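Local atomic coordinates of fumarylacetoacetate hydrolase (Burkholderia xenovorans, PDB entry 5TI1), a protein that probably hydrolyses fumarylacetoacetate to fumarate and acetoacetate, the last step of phenylalanine and tyrosine breakdown, with a magnesium ion bound in its active site. Residues D153-K158 with P177-M182; K347-T352 with M373-I378; V66-L71 with G75-P80. All blocks are in the same frame, centred on the assembly; numbering follows the deposited sequence.

Interaction 1: D153-K158 with P177-M182; sequences DFYSSK and PNWSEM. With MG (magnesium ion), chain K.
Trp179 reaches from its loop to the backbone of Tyr155. Its indole NE1 donates to Tyr155 O at 2.9 Å. The bond is somewhat bent, with an N-H...O angle of 146°, and the oxygen lies slightly out of the indole plane. The Tyr155 ring meets the same corner of the indole. Tyr155 CD2 is 3.4 Å from Trp179 NE1, and the two rings touch rim to rim with their planes at 75°, neither lying over the other.

The benzo end of the indole continues along the chain. Trp179 CZ2 approaches Ser157 C at 3.5 Å. Trp179 CH2 sits 3.3 Å from Lys158 CA and also touches Lys158 CB. With CG anti to its backbone N (chi1 -169°), the Lys158 side chain runs out extended past this end of the indole. Its NZ binds a water at 3.0 Å, and Ser180 OG is 2.7 Å from the same water. This water bridge joins the two segments a second time.

Further out, Trp179 O accepts from Trp351 NE1, and the rings of Tyr350 and Trp351 also meet the indole. Ser157 OG caps helix 158-168 through His160 N, and Arg214 of the second subunit forms a salt bridge with Glu181.

At the strand end of 153-158, Asp153 OD2 binds the magnesium ion at 2.3 Å. Trp179 packs on the loop 155-158, which runs from this metal ligand to helix 158-168 with the predicted proton acceptor His160. Tyr155 in that loop is a predicted substrate-binding residue. Asp153, Glu226, Glu228 and Asp260 form the acidic magnesium site of this FAH-family enzyme.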
ATOM      1  N   ASP B 153       8.923  -2.369   1.958  1.00 25.11           N
ATOM      2  CA  ASP B 153       9.926  -2.962   2.836  1.00 30.80           C
ATOM      3  C   ASP B 153      11.020  -3.619   2.009  1.00 33.28           C
ATOM      4  O   ASP B 153      10.732  -4.375   1.075  1.00 31.99           O
ATOM      5  CB  ASP B 153       9.308  -3.975   3.796  1.00 25.72           C
ATOM      6  CG  ASP B 153      10.245  -4.340   4.932  1.00 31.63           C
ATOM      7  OD1 ASP B 153      11.079  -3.484   5.331  1.00 30.83           O
ATOM      8  OD2 ASP B 153      10.154  -5.489   5.406  1.00 37.07           O
ATOM      9  N   PHE B 154      12.269  -3.319   2.348  1.00 27.35           N
ATOM     10  CA  PHE B 154      13.397  -3.872   1.633  1.00 28.42           C
ATOM     11  C   PHE B 154      13.990  -5.030   2.432  1.00 33.86           C
ATOM     12  O   PHE B 154      13.342  -5.586   3.330  1.00 31.72           O
ATOM     13  CB  PHE B 154      14.401  -2.750   1.335  1.00 35.98           C
ATOM     14  CG  PHE B 154      13.893  -1.766   0.322  1.00 35.25           C
ATOM     15  CD1 PHE B 154      14.063  -2.002  -1.041  1.00 32.30           C
ATOM     16  CD2 PHE B 154      13.199  -0.631   0.725  1.00 27.30           C
ATOM     17  CE1 PHE B 154      13.569  -1.111  -1.987  1.00 28.62           C
ATOM     18  CE2 PHE B 154      12.697   0.267  -0.218  1.00 30.30           C
ATOM     19  CZ  PHE B 154      12.884   0.022  -1.576  1.00 28.31           C
ATOM     20  N   TYR B 155      15.234  -5.385   2.122  1.00 35.83           N
ATOM     21  CA  TYR B 155      15.837  -6.634   2.562  1.00 37.97           C
ATOM     22  C   TYR B 155      17.345  -6.475   2.487  1.00 32.92           C
ATOM     23  O   TYR B 155      18.046  -7.366   2.007  1.00 34.14           O
ATOM     24  CB  TYR B 155      15.355  -7.773   1.660  1.00 36.55           C
ATOM     25  CG  TYR B 155      15.570  -9.171   2.183  1.00 33.00           C
ATOM     26  CD1 TYR B 155      14.761  -9.694   3.189  1.00 33.91           C
ATOM     27  CD2 TYR B 155      16.538  -9.993   1.632  1.00 39.21           C
ATOM     28  CE1 TYR B 155      14.938 -10.980   3.644  1.00 41.15           C
ATOM     29  CE2 TYR B 155      16.732 -11.279   2.090  1.00 39.77           C
ATOM     30  CZ  TYR B 155      15.927 -11.770   3.094  1.00 42.53           C
ATOM     31  OH  TYR B 155      16.115 -13.052   3.549  1.00 49.23           O
ATOM     32  N   SER B 156      17.851  -5.327   2.932  1.00 32.80           N
ATOM     33  CA  SER B 156      19.133  -4.830   2.448  1.00 41.20           C
ATOM     34  C   SER B 156      20.282  -5.091   3.415  1.00 45.42           C
ATOM     35  O   SER B 156      21.308  -4.406   3.334  1.00 40.82           O
ATOM     36  CB  SER B 156      19.039  -3.336   2.133  1.00 37.51           C
ATOM     37  OG  SER B 156      18.140  -3.073   1.062  1.00 36.22           O
ATOM     38  N   SER B 157      20.140  -6.062   4.317  1.00 35.53           N
ATOM     39  CA  SER B 157      21.232  -6.471   5.198  1.00 38.48           C
ATOM     40  C   SER B 157      21.887  -7.730   4.641  1.00 38.93           C
ATOM     41  O   SER B 157      21.237  -8.778   4.538  1.00 38.35           O
ATOM     42  CB  SER B 157      20.736  -6.722   6.621  1.00 36.62           C
ATOM     43  OG  SER B 157      21.745  -7.318   7.428  1.00 45.27           O
ATOM     44  N   LYS B 158      23.175  -7.627   4.291  1.00 41.12           N
ATOM     45  CA  LYS B 158      23.890  -8.797   3.790  1.00 43.57           C
ATOM     46  C   LYS B 158      23.974  -9.887   4.851  1.00 42.53           C
ATOM     47  O   LYS B 158      23.805 -11.073   4.544  1.00 48.48           O
ATOM     48  CB  LYS B 158      25.290  -8.409   3.307  1.00 43.34           C
ATOM     49  CG  LYS B 158      25.978  -9.524   2.546  1.00 45.08           C
ATOM     50  CD  LYS B 158      27.277  -9.051   1.891  1.00 55.72           C
ATOM     51  CE  LYS B 158      27.901 -10.151   1.044  1.00 55.95           C
ATOM     52  NZ  LYS B 158      29.098  -9.677   0.278  1.00 56.43           N
ATOM     53  N   PRO B 177      21.576 -14.718  -6.517  1.00 55.46           N
ATOM     54  CA  PRO B 177      22.356 -13.816  -7.378  1.00 52.88           C
ATOM     55  C   PRO B 177      21.748 -12.426  -7.525  1.00 44.32           C
ATOM     56  O   PRO B 177      22.494 -11.443  -7.571  1.00 48.84           O
ATOM     57  CB  PRO B 177      22.410 -14.576  -8.712  1.00 55.07           C
ATOM     58  CG  PRO B 177      21.246 -15.503  -8.670  1.00 57.14           C
ATOM     59  CD  PRO B 177      21.113 -15.912  -7.241  1.00 58.99           C
ATOM     60  N   ASN B 178      20.423 -12.295  -7.567  1.00 43.68           N
ATOM     61  CA  ASN B 178      19.867 -10.954  -7.729  1.00 42.29           C
ATOM     62  C   ASN B 178      20.089 -10.068  -6.500  1.00 44.16           C
ATOM     63  O   ASN B 178      19.976  -8.843  -6.614  1.00 40.64           O
ATOM     64  CB  ASN B 178      18.373 -11.027  -8.073  1.00 40.51           C
ATOM     65  CG  ASN B 178      17.550 -11.710  -6.990  1.00 41.46           C
ATOM     66  OD1 ASN B 178      18.090 -12.385  -6.117  1.00 41.76           O
ATOM     67  ND2 ASN B 178      16.233 -11.551  -7.059  1.00 37.23           N
ATOM     68  N   TRP B 179      20.410 -10.653  -5.336  1.00 45.50           N
ATOM     69  CA  TRP B 179      20.475  -9.867  -4.103  1.00 40.39           C
ATOM     70  C   TRP B 179      21.600  -8.833  -4.146  1.00 41.42           C
ATOM     71  O   TRP B 179      21.446  -7.713  -3.639  1.00 37.74           O
ATOM     72  CB  TRP B 179      20.643 -10.787  -2.882  1.00 45.27           C
ATOM     73  CG  TRP B 179      20.478 -10.032  -1.594  1.00 39.24           C
ATOM     74  CD1 TRP B 179      19.336  -9.903  -0.855  1.00 40.62           C
ATOM     75  CD2 TRP B 179      21.477  -9.257  -0.926  1.00 38.45           C
ATOM     76  NE1 TRP B 179      19.568  -9.108   0.242  1.00 36.03           N
ATOM     77  CE2 TRP B 179      20.876  -8.699   0.223  1.00 38.83           C
ATOM     78  CE3 TRP B 179      22.833  -8.997  -1.174  1.00 47.07           C
ATOM     79  CZ2 TRP B 179      21.581  -7.893   1.117  1.00 40.00           C
ATOM     80  CZ3 TRP B 179      23.527  -8.192  -0.289  1.00 45.41           C
ATOM     81  CH2 TRP B 179      22.899  -7.645   0.839  1.00 39.48           C
ATOM     82  N   SER B 180      22.740  -9.185  -4.726  1.00 43.65           N
ATOM     83  CA  SER B 180      23.866  -8.265  -4.803  1.00 43.54           C
ATOM     84  C   SER B 180      23.808  -7.368  -6.037  1.00 45.63           C
ATOM     85  O   SER B 180      24.716  -6.553  -6.235  1.00 42.34           O
ATOM     86  CB  SER B 180      25.182  -9.048  -4.771  1.00 49.48           C
ATOM     87  OG  SER B 180      25.311  -9.763  -3.544  1.00 51.23           O
ATOM     88  N   GLU B 181      22.762  -7.495  -6.858  1.00 39.57           N
ATOM     89  CA  GLU B 181      22.558  -6.637  -8.019  1.00 40.12           C
ATOM     90  C   GLU B 181      21.472  -5.593  -7.803  1.00 37.11           C
ATOM     91  O   GLU B 181      21.393  -4.639  -8.581  1.00 39.81           O
ATOM     92  CB  GLU B 181      22.211  -7.480  -9.254  1.00 39.19           C
ATOM     93  CG  GLU B 181      23.301  -8.472  -9.655  1.00 41.22           C
ATOM     94  CD  GLU B 181      24.367  -7.856 -10.559  1.00 42.43           C
ATOM     95  OE1 GLU B 181      24.178  -6.704 -11.000  1.00 51.75           O
ATOM     96  OE2 GLU B 181      25.383  -8.528 -10.832  1.00 44.27           O
ATOM     97  N   MET B 182      20.636  -5.740  -6.774  1.00 36.05           N
ATOM     98  CA  MET B 182      19.564  -4.782  -6.560  1.00 39.25           C
ATOM     99  C   MET B 182      19.138  -4.826  -5.103  1.00 44.07           C
ATOM    100  O   MET B 182      19.244  -5.876  -4.455  1.00 38.25           O
ATOM    101  CB  MET B 182      18.364  -5.084  -7.468  1.00 39.06           C
ATOM    102  CG  MET B 182      17.675  -6.381  -7.129  1.00 37.78           C
ATOM    103  SD  MET B 182      16.136  -6.628  -8.016  1.00 45.05           S
ATOM    104  CE  MET B 182      16.761  -6.762  -9.686  1.00 41.92           C
TER
HETATM  105 MG    MG K 501      10.898  -6.854   7.043  1.00 28.96          MG
HETATM  106  O   HOH W   1      27.492  -8.886  -2.182  1.00 40.57           O

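Interaction 2: K347-T352 with M373-I378; sequences KHMYWT and MGSGTI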
ATOM      1  N   LYS B 347      24.529   1.238  10.292  1.00 41.43           N
ATOM      2  CA  LYS B 347      25.605   1.473   9.332  1.00 42.73           C
ATOM      3  C   LYS B 347      26.021   0.220   8.570  1.00 48.35           C
ATOM      4  O   LYS B 347      26.713   0.348   7.558  1.00 49.68           O
ATOM      5  CB  LYS B 347      26.832   2.063  10.034  1.00 44.73           C
ATOM      6  CG  LYS B 347      27.599   1.092  10.907  1.00 46.11           C
ATOM      7  CD  LYS B 347      28.642   1.835  11.720  1.00 48.04           C
ATOM      8  CE  LYS B 347      29.391   0.908  12.667  1.00 49.50           C
ATOM      9  NZ  LYS B 347      30.618   1.554  13.197  1.00 55.38           N
ATOM     10  N   HIS B 348      25.599  -0.975   8.999  1.00 42.63           N
ATOM     11  CA  HIS B 348      26.032  -2.212   8.351  1.00 43.22           C
ATOM     12  C   HIS B 348      25.238  -2.568   7.098  1.00 41.86           C
ATOM     13  O   HIS B 348      25.606  -3.526   6.406  1.00 42.43           O
ATOM     14  CB  HIS B 348      25.945  -3.373   9.336  1.00 43.50           C
ATOM     15  CG  HIS B 348      26.799  -3.186  10.546  1.00 48.60           C
ATOM     16  ND1 HIS B 348      28.134  -2.860  10.462  1.00 46.99           N
ATOM     17  CD2 HIS B 348      26.510  -3.266  11.867  1.00 50.57           C
ATOM     18  CE1 HIS B 348      28.636  -2.755  11.679  1.00 52.00           C
ATOM     19  NE2 HIS B 348      27.671  -2.996  12.550  1.00 54.21           N
ATOM     20  N   MET B 349      24.164  -1.849   6.796  1.00 40.19           N
ATOM     21  CA  MET B 349      23.345  -2.200   5.638  1.00 38.90           C
ATOM     22  C   MET B 349      24.138  -2.099   4.332  1.00 39.75           C
ATOM     23  O   MET B 349      24.913  -1.161   4.117  1.00 40.64           O
ATOM     24  CB  MET B 349      22.111  -1.307   5.591  1.00 37.14           C
ATOM     25  CG  MET B 349      21.186  -1.491   6.792  1.00 36.21           C
ATOM     26  SD  MET B 349      20.680  -3.211   7.099  1.00 37.96           S
ATOM     27  CE  MET B 349      19.032  -3.195   6.375  1.00 40.89           C
ATOM     28  N   TYR B 350      23.940  -3.097   3.466  1.00 39.55           N
ATOM     29  CA  TYR B 350      24.642  -3.174   2.187  1.00 40.39           C
ATOM     30  C   TYR B 350      24.088  -2.177   1.170  1.00 40.80           C
ATOM     31  O   TYR B 350      24.837  -1.653   0.340  1.00 40.14           O
ATOM     32  CB  TYR B 350      24.534  -4.601   1.649  1.00 46.21           C
ATOM     33  CG  TYR B 350      25.446  -4.949   0.495  1.00 41.89           C
ATOM     34  CD1 TYR B 350      25.031  -4.778  -0.820  1.00 45.76           C
ATOM     35  CD2 TYR B 350      26.705  -5.485   0.719  1.00 43.90           C
ATOM     36  CE1 TYR B 350      25.862  -5.114  -1.887  1.00 42.46           C
ATOM     37  CE2 TYR B 350      27.540  -5.825  -0.334  1.00 47.57           C
ATOM     38  CZ  TYR B 350      27.115  -5.638  -1.635  1.00 45.95           C
ATOM     39  OH  TYR B 350      27.945  -5.974  -2.684  1.00 49.79           O
ATOM     40  N   TRP B 351      22.782  -1.922   1.193  1.00 43.37           N
ATOM     41  CA  TRP B 351      22.154  -0.962   0.286  1.00 36.42           C
ATOM     42  C   TRP B 351      21.696   0.245   1.092  1.00 35.75           C
ATOM     43  O   TRP B 351      21.042   0.093   2.126  1.00 36.26           O
ATOM     44  CB  TRP B 351      20.965  -1.584  -0.458  1.00 34.99           C
ATOM     45  CG  TRP B 351      21.311  -2.724  -1.384  1.00 35.64           C
ATOM     46  CD1 TRP B 351      21.139  -4.058  -1.144  1.00 46.07           C
ATOM     47  CD2 TRP B 351      21.873  -2.627  -2.706  1.00 45.82           C
ATOM     48  NE1 TRP B 351      21.557  -4.795  -2.230  1.00 36.58           N
ATOM     49  CE2 TRP B 351      22.016  -3.941  -3.199  1.00 48.09           C
ATOM     50  CE3 TRP B 351      22.269  -1.556  -3.517  1.00 36.49           C
ATOM     51  CZ2 TRP B 351      22.542  -4.215  -4.467  1.00 37.66           C
ATOM     52  CZ3 TRP B 351      22.794  -1.831  -4.781  1.00 45.40           C
ATOM     53  CH2 TRP B 351      22.920  -3.149  -5.242  1.00 37.80           C
ATOM     54  N   THR B 352      22.031   1.442   0.623  1.00 36.02           N
ATOM     55  CA  THR B 352      21.639   2.646   1.341  1.00 39.98           C
ATOM     56  C   THR B 352      20.197   3.031   1.023  1.00 36.34           C
ATOM     57  O   THR B 352      19.568   2.503   0.103  1.00 32.88           O
ATOM     58  CB  THR B 352      22.555   3.806   0.977  1.00 36.70           C
ATOM     59  OG1 THR B 352      22.351   4.133  -0.404  1.00 38.05           O
ATOM     60  CG2 THR B 352      24.001   3.412   1.214  1.00 38.65           C
ATOM     61  N   MET B 373       9.477   3.583   4.164  1.00 23.67           N
ATOM     62  CA  MET B 373      10.366   2.649   3.484  1.00 31.26           C
ATOM     63  C   MET B 373      11.202   1.925   4.531  1.00 31.96           C
ATOM     64  O   MET B 373      12.084   2.523   5.161  1.00 34.25           O
ATOM     65  CB  MET B 373      11.218   3.394   2.447  1.00 27.35           C
ATOM     66  CG  MET B 373      10.326   4.235   1.534  1.00 31.63           C
ATOM     67  SD  MET B 373      10.788   4.223  -0.190  1.00 38.41           S
ATOM     68  CE  MET B 373       9.426   5.137  -0.914  1.00 39.90           C
ATOM     69  N   GLY B 374      10.903   0.643   4.730  1.00 29.32           N
ATOM     70  CA  GLY B 374      11.602  -0.134   5.736  1.00 26.82           C
ATOM     71  C   GLY B 374      12.922  -0.660   5.198  1.00 26.85           C
ATOM     72  O   GLY B 374      13.022  -1.100   4.054  1.00 30.46           O
ATOM     73  N   SER B 375      13.946  -0.624   6.051  1.00 28.96           N
ATOM     74  CA  SER B 375      15.291  -0.973   5.607  1.00 31.93           C
ATOM     75  C   SER B 375      15.423  -2.452   5.274  1.00 32.03           C
ATOM     76  O   SER B 375      16.313  -2.825   4.503  1.00 30.41           O
ATOM     77  CB  SER B 375      16.309  -0.598   6.689  1.00 30.45           C
ATOM     78  OG  SER B 375      16.031  -1.298   7.894  1.00 30.47           O
ATOM     79  N   GLY B 376      14.549  -3.289   5.816  1.00 28.89           N
ATOM     80  CA  GLY B 376      14.849  -4.694   5.982  1.00 31.28           C
ATOM     81  C   GLY B 376      15.544  -4.944   7.311  1.00 30.50           C
ATOM     82  O   GLY B 376      16.139  -4.049   7.907  1.00 31.67           O
ATOM     83  N   THR B 377      15.435  -6.187   7.789  1.00 30.80           N
ATOM     84  CA  THR B 377      16.025  -6.586   9.070  1.00 31.74           C
ATOM     85  C   THR B 377      17.499  -6.218   9.141  1.00 33.24           C
ATOM     86  O   THR B 377      18.290  -6.632   8.296  1.00 42.59           O
ATOM     87  CB  THR B 377      15.880  -8.092   9.293  1.00 36.40           C
ATOM     88  OG1 THR B 377      14.504  -8.464   9.225  1.00 36.18           O
ATOM     89  CG2 THR B 377      16.435  -8.472  10.668  1.00 34.19           C
ATOM     90  N   ILE B 378      17.868  -5.463  10.167  1.00 33.65           N
ATOM     91  CA  ILE B 378      19.234  -4.979  10.336  1.00 35.16           C
ATOM     92  C   ILE B 378      19.999  -5.978  11.199  1.00 41.81           C
ATOM     93  O   ILE B 378      19.719  -6.133  12.392  1.00 46.40           O
ATOM     94  CB  ILE B 378      19.248  -3.581  10.960  1.00 42.26           C
ATOM     95  CG1 ILE B 378      18.408  -2.626  10.107  1.00 33.73           C
ATOM     96  CG2 ILE B 378      20.685  -3.086  11.111  1.00 38.47           C
ATOM     97  CD1 ILE B 378      18.016  -1.351  10.810  1.00 37.08           C
TER
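Met349 points its side chain at the turn formed by 375-378, and its thioether end makes the contact. The chain is bent at both chi2 (-53°) and chi3 (-101°). These bends bring Met349 CE in among backbone carbonyls: it lies 3.3 Å from Ser375 O and 3.4 Å from Gly376 O. Thr377 O is a little farther away. Met349 CE also touches Ser375 CB at 3.8 Å.

Ile378 meets the sulfur instead. Ile378 CG1 packs on Met349 SD at 3.8 Å, and its CG2 is close to the same atom. The two side chains cross at about a right angle. The contact between the segments is thus made by van der Waals packing, with the methionine end set against backbone carbonyls and the Ile378 side chain.

The turn has its own internal brace. Ser375 OG donates to Gly376 O at 2.8 Å. The serine hydroxyl stands between its backbone N and carbonyl carbon (chi1 60°), which turns it to this oxygen. The hydroxyl is also hydrogen-bonded to Thr229 N of strand 223-233. Gly376 has a positive phi, a conformation that suits glycine.

The far side of the turn faces the active site. Gly376 N donates to the metal ligand Glu228, and Thr377, a predicted substrate-binding residue, packs on Glu226 and His160. Met349 also touches Ser157. The 373-378 segment begins on strand 372-374, between strands 151-154 and 223-233 in a mixed sheet. The 347-352 segment links strand 339-345 to helix 353-362, so Met349 joins this linker to the end of an interior strand, close to helix 158-168.

Interaction 3: V66-L71 with G75-P80; sequences VDLAAL and GLLSVP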
ATOM      1  N   VAL B  66       7.470  20.388  22.637  1.00 39.11           N
ATOM      2  CA  VAL B  66       7.109  21.741  22.236  1.00 41.93           C
ATOM      3  C   VAL B  66       5.860  21.673  21.363  1.00 38.83           C
ATOM      4  O   VAL B  66       5.824  20.950  20.361  1.00 38.37           O
ATOM      5  CB  VAL B  66       8.263  22.432  21.498  1.00 41.10           C
ATOM      6  CG1 VAL B  66       7.830  23.801  21.069  1.00 42.28           C
ATOM      7  CG2 VAL B  66       9.489  22.519  22.395  1.00 46.87           C
ATOM      8  N   ASP B  67       4.833  22.419  21.751  1.00 39.51           N
ATOM      9  CA  ASP B  67       3.610  22.561  20.968  1.00 38.74           C
ATOM     10  C   ASP B  67       3.893  23.580  19.871  1.00 39.44           C
ATOM     11  O   ASP B  67       3.946  24.780  20.131  1.00 43.31           O
ATOM     12  CB  ASP B  67       2.464  23.009  21.867  1.00 39.48           C
ATOM     13  CG  ASP B  67       1.112  22.986  21.172  1.00 44.73           C
ATOM     14  OD1 ASP B  67       1.047  23.184  19.940  1.00 38.21           O
ATOM     15  OD2 ASP B  67       0.102  22.780  21.876  1.00 46.80           O
ATOM     16  N   LEU B  68       4.083  23.113  18.636  1.00 38.22           N
ATOM     17  CA  LEU B  68       4.454  24.050  17.573  1.00 43.72           C
ATOM     18  C   LEU B  68       3.301  24.987  17.236  1.00 39.58           C
ATOM     19  O   LEU B  68       3.520  26.172  16.969  1.00 50.06           O
ATOM     20  CB  LEU B  68       4.911  23.300  16.324  1.00 40.07           C
ATOM     21  CG  LEU B  68       6.090  22.345  16.471  1.00 42.72           C
ATOM     22  CD1 LEU B  68       6.692  22.085  15.085  1.00 45.21           C
ATOM     23  CD2 LEU B  68       7.124  22.896  17.454  1.00 38.62           C
ATOM     24  N   ALA B  69       2.064  24.480  17.267  1.00 38.61           N
ATOM     25  CA  ALA B  69       0.910  25.333  16.999  1.00 40.90           C
ATOM     26  C   ALA B  69       0.815  26.467  18.011  1.00 44.43           C
ATOM     27  O   ALA B  69       0.495  27.606  17.652  1.00 46.71           O
ATOM     28  CB  ALA B  69      -0.374  24.499  16.989  1.00 38.10           C
ATOM     29  N   ALA B  70       1.120  26.183  19.280  1.00 46.32           N
ATOM     30  CA  ALA B  70       1.109  27.236  20.290  1.00 47.87           C
ATOM     31  C   ALA B  70       2.192  28.283  20.026  1.00 45.54           C
ATOM     32  O   ALA B  70       1.947  29.486  20.179  1.00 47.44           O
ATOM     33  CB  ALA B  70       1.265  26.626  21.683  1.00 46.86           C
ATOM     34  N   LEU B  71       3.396  27.852  19.640  1.00 45.00           N
ATOM     35  CA  LEU B  71       4.449  28.814  19.324  1.00 49.60           C
ATOM     36  C   LEU B  71       4.105  29.653  18.098  1.00 51.29           C
ATOM     37  O   LEU B  71       4.454  30.840  18.041  1.00 49.03           O
ATOM     38  CB  LEU B  71       5.778  28.095  19.103  1.00 51.77           C
ATOM     39  CG  LEU B  71       6.452  27.430  20.301  1.00 52.26           C
ATOM     40  CD1 LEU B  71       7.886  27.109  19.941  1.00 53.55           C
ATOM     41  CD2 LEU B  71       6.395  28.326  21.526  1.00 53.64           C
ATOM     42  N   GLY B  75       3.274  33.872  17.724  1.00 61.89           N
ATOM     43  CA  GLY B  75       4.121  34.636  16.833  1.00 60.26           C
ATOM     44  C   GLY B  75       5.598  34.335  16.919  1.00 55.60           C
ATOM     45  O   GLY B  75       6.397  35.104  16.375  1.00 58.01           O
ATOM     46  N   LEU B  76       5.997  33.248  17.579  1.00 53.46           N
ATOM     47  CA  LEU B  76       7.406  32.892  17.693  1.00 61.87           C
ATOM     48  C   LEU B  76       7.859  31.900  16.630  1.00 61.19           C
ATOM     49  O   LEU B  76       9.048  31.572  16.567  1.00 59.22           O
ATOM     50  CB  LEU B  76       7.701  32.312  19.081  1.00 53.68           C
ATOM     51  CG  LEU B  76       7.456  33.171  20.318  1.00 55.92           C
ATOM     52  CD1 LEU B  76       8.345  32.677  21.434  1.00 58.41           C
ATOM     53  CD2 LEU B  76       7.705  34.639  20.053  1.00 62.09           C
ATOM     54  N   LEU B  77       6.946  31.422  15.792  1.00 57.22           N
ATOM     55  CA  LEU B  77       7.258  30.394  14.814  1.00 53.20           C
ATOM     56  C   LEU B  77       6.396  30.660  13.592  1.00 53.78           C
ATOM     57  O   LEU B  77       5.180  30.821  13.719  1.00 60.83           O
ATOM     58  CB  LEU B  77       6.984  29.001  15.394  1.00 52.86           C
ATOM     59  CG  LEU B  77       7.432  27.755  14.633  1.00 51.22           C
ATOM     60  CD1 LEU B  77       8.944  27.747  14.464  1.00 54.05           C
ATOM     61  CD2 LEU B  77       6.959  26.506  15.371  1.00 42.06           C
ATOM     62  N   SER B  78       7.016  30.730  12.422  1.00 51.08           N
ATOM     63  CA  SER B  78       6.277  31.015  11.199  1.00 55.98           C
ATOM     64  C   SER B  78       6.655  30.035  10.098  1.00 54.56           C
ATOM     65  O   SER B  78       7.834  29.715   9.916  1.00 56.97           O
ATOM     66  CB  SER B  78       6.543  32.425  10.720  1.00 53.44           C
ATOM     67  OG  SER B  78       7.872  32.496  10.256  1.00 58.03           O
ATOM     68  N   VAL B  79       5.641  29.566   9.375  1.00 51.51           N
ATOM     69  CA  VAL B  79       5.810  28.774   8.158  1.00 58.38           C
ATOM     70  C   VAL B  79       5.043  29.472   7.042  1.00 70.26           C
ATOM     71  O   VAL B  79       4.190  30.334   7.311  1.00 72.15           O
ATOM     72  CB  VAL B  79       5.310  27.321   8.347  1.00 57.46           C
ATOM     73  CG1 VAL B  79       6.302  26.512   9.147  1.00 52.07           C
ATOM     74  CG2 VAL B  79       3.951  27.312   9.026  1.00 61.07           C
ATOM     75  N   PRO B  80       5.339  29.142   5.781  1.00 76.26           N
ATOM     76  CA  PRO B  80       4.590  29.739   4.667  1.00 78.40           C
ATOM     77  C   PRO B  80       3.082  29.586   4.828  1.00 76.88           C
ATOM     78  O   PRO B  80       2.583  28.541   5.256  1.00 68.15           O
ATOM     79  CB  PRO B  80       5.113  28.971   3.450  1.00 73.12           C
ATOM     80  CG  PRO B  80       6.527  28.664   3.810  1.00 68.00           C
ATOM     81  CD  PRO B  80       6.520  28.397   5.299  1.00 71.90           C
TER
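Leu76 N donates to Leu71 O at 2.9 Å, joining 75-80 to 66-71. The bond has an N-H...O angle of 146°, and the donor lies nearly in line with the carbonyl. Leu76 CB is 3.7 Å from Leu71 O.

The apolar contacts centre on Leu77. Leu77 CB packs on Leu71 CB at 4.0 Å. Leu77 CG is anti to the backbone N (chi1 -171°), and the CD2 branch reaches Leu68, lying 3.9 Å from Leu68 CB and 3.8 Å from Leu68 O. The side chains of Leu68 and Leu77 meet at a slant. Leu68 and Leu71 also pack on Leu112 of helix 102-116, while Leu76 touches Leu115 there and Leu129 of helix 127-133.

Capping bonds hold both helix ends. At the start, Ala70 N donates to Asp67 OD1 at 3.1 Å, from above the carboxylate plane. The other oxygen of Asp67 forms a salt bridge with Arg56. At the finish, Gly75 takes a positive phi of 86°. The bond from Leu76, the residue after Gly75, back to Leu71 O belongs to a Schellman motif. Short helix 68-73 thus has an aspartate N-cap and a Schellman C-terminus, with Leu77 packed back on Leu68 and Leu71.

Interaction 3 comes first along the chain, then interaction 1, then interaction 2. Interactions 1 and 2 are neighbours, with centres about 9 Å apart. They share the mixed sheet in which strands 151-154 and 372-374 lie side by side. Backbone bonds probably join Phe154 N to Gly374 O and Tyr350 N to Ser156 O. The 153-158 segment supplies a magnesium ligand and 373-378 carries Thr377 close to that ion, so both contacts lie beside the metal site. Interaction 3 belongs to the N-terminal family region, on the opposite side of the chain's centre. Its centre lies about 42 Å and 35 Å from those of interactions 1 and 2. It is remote from the metal site.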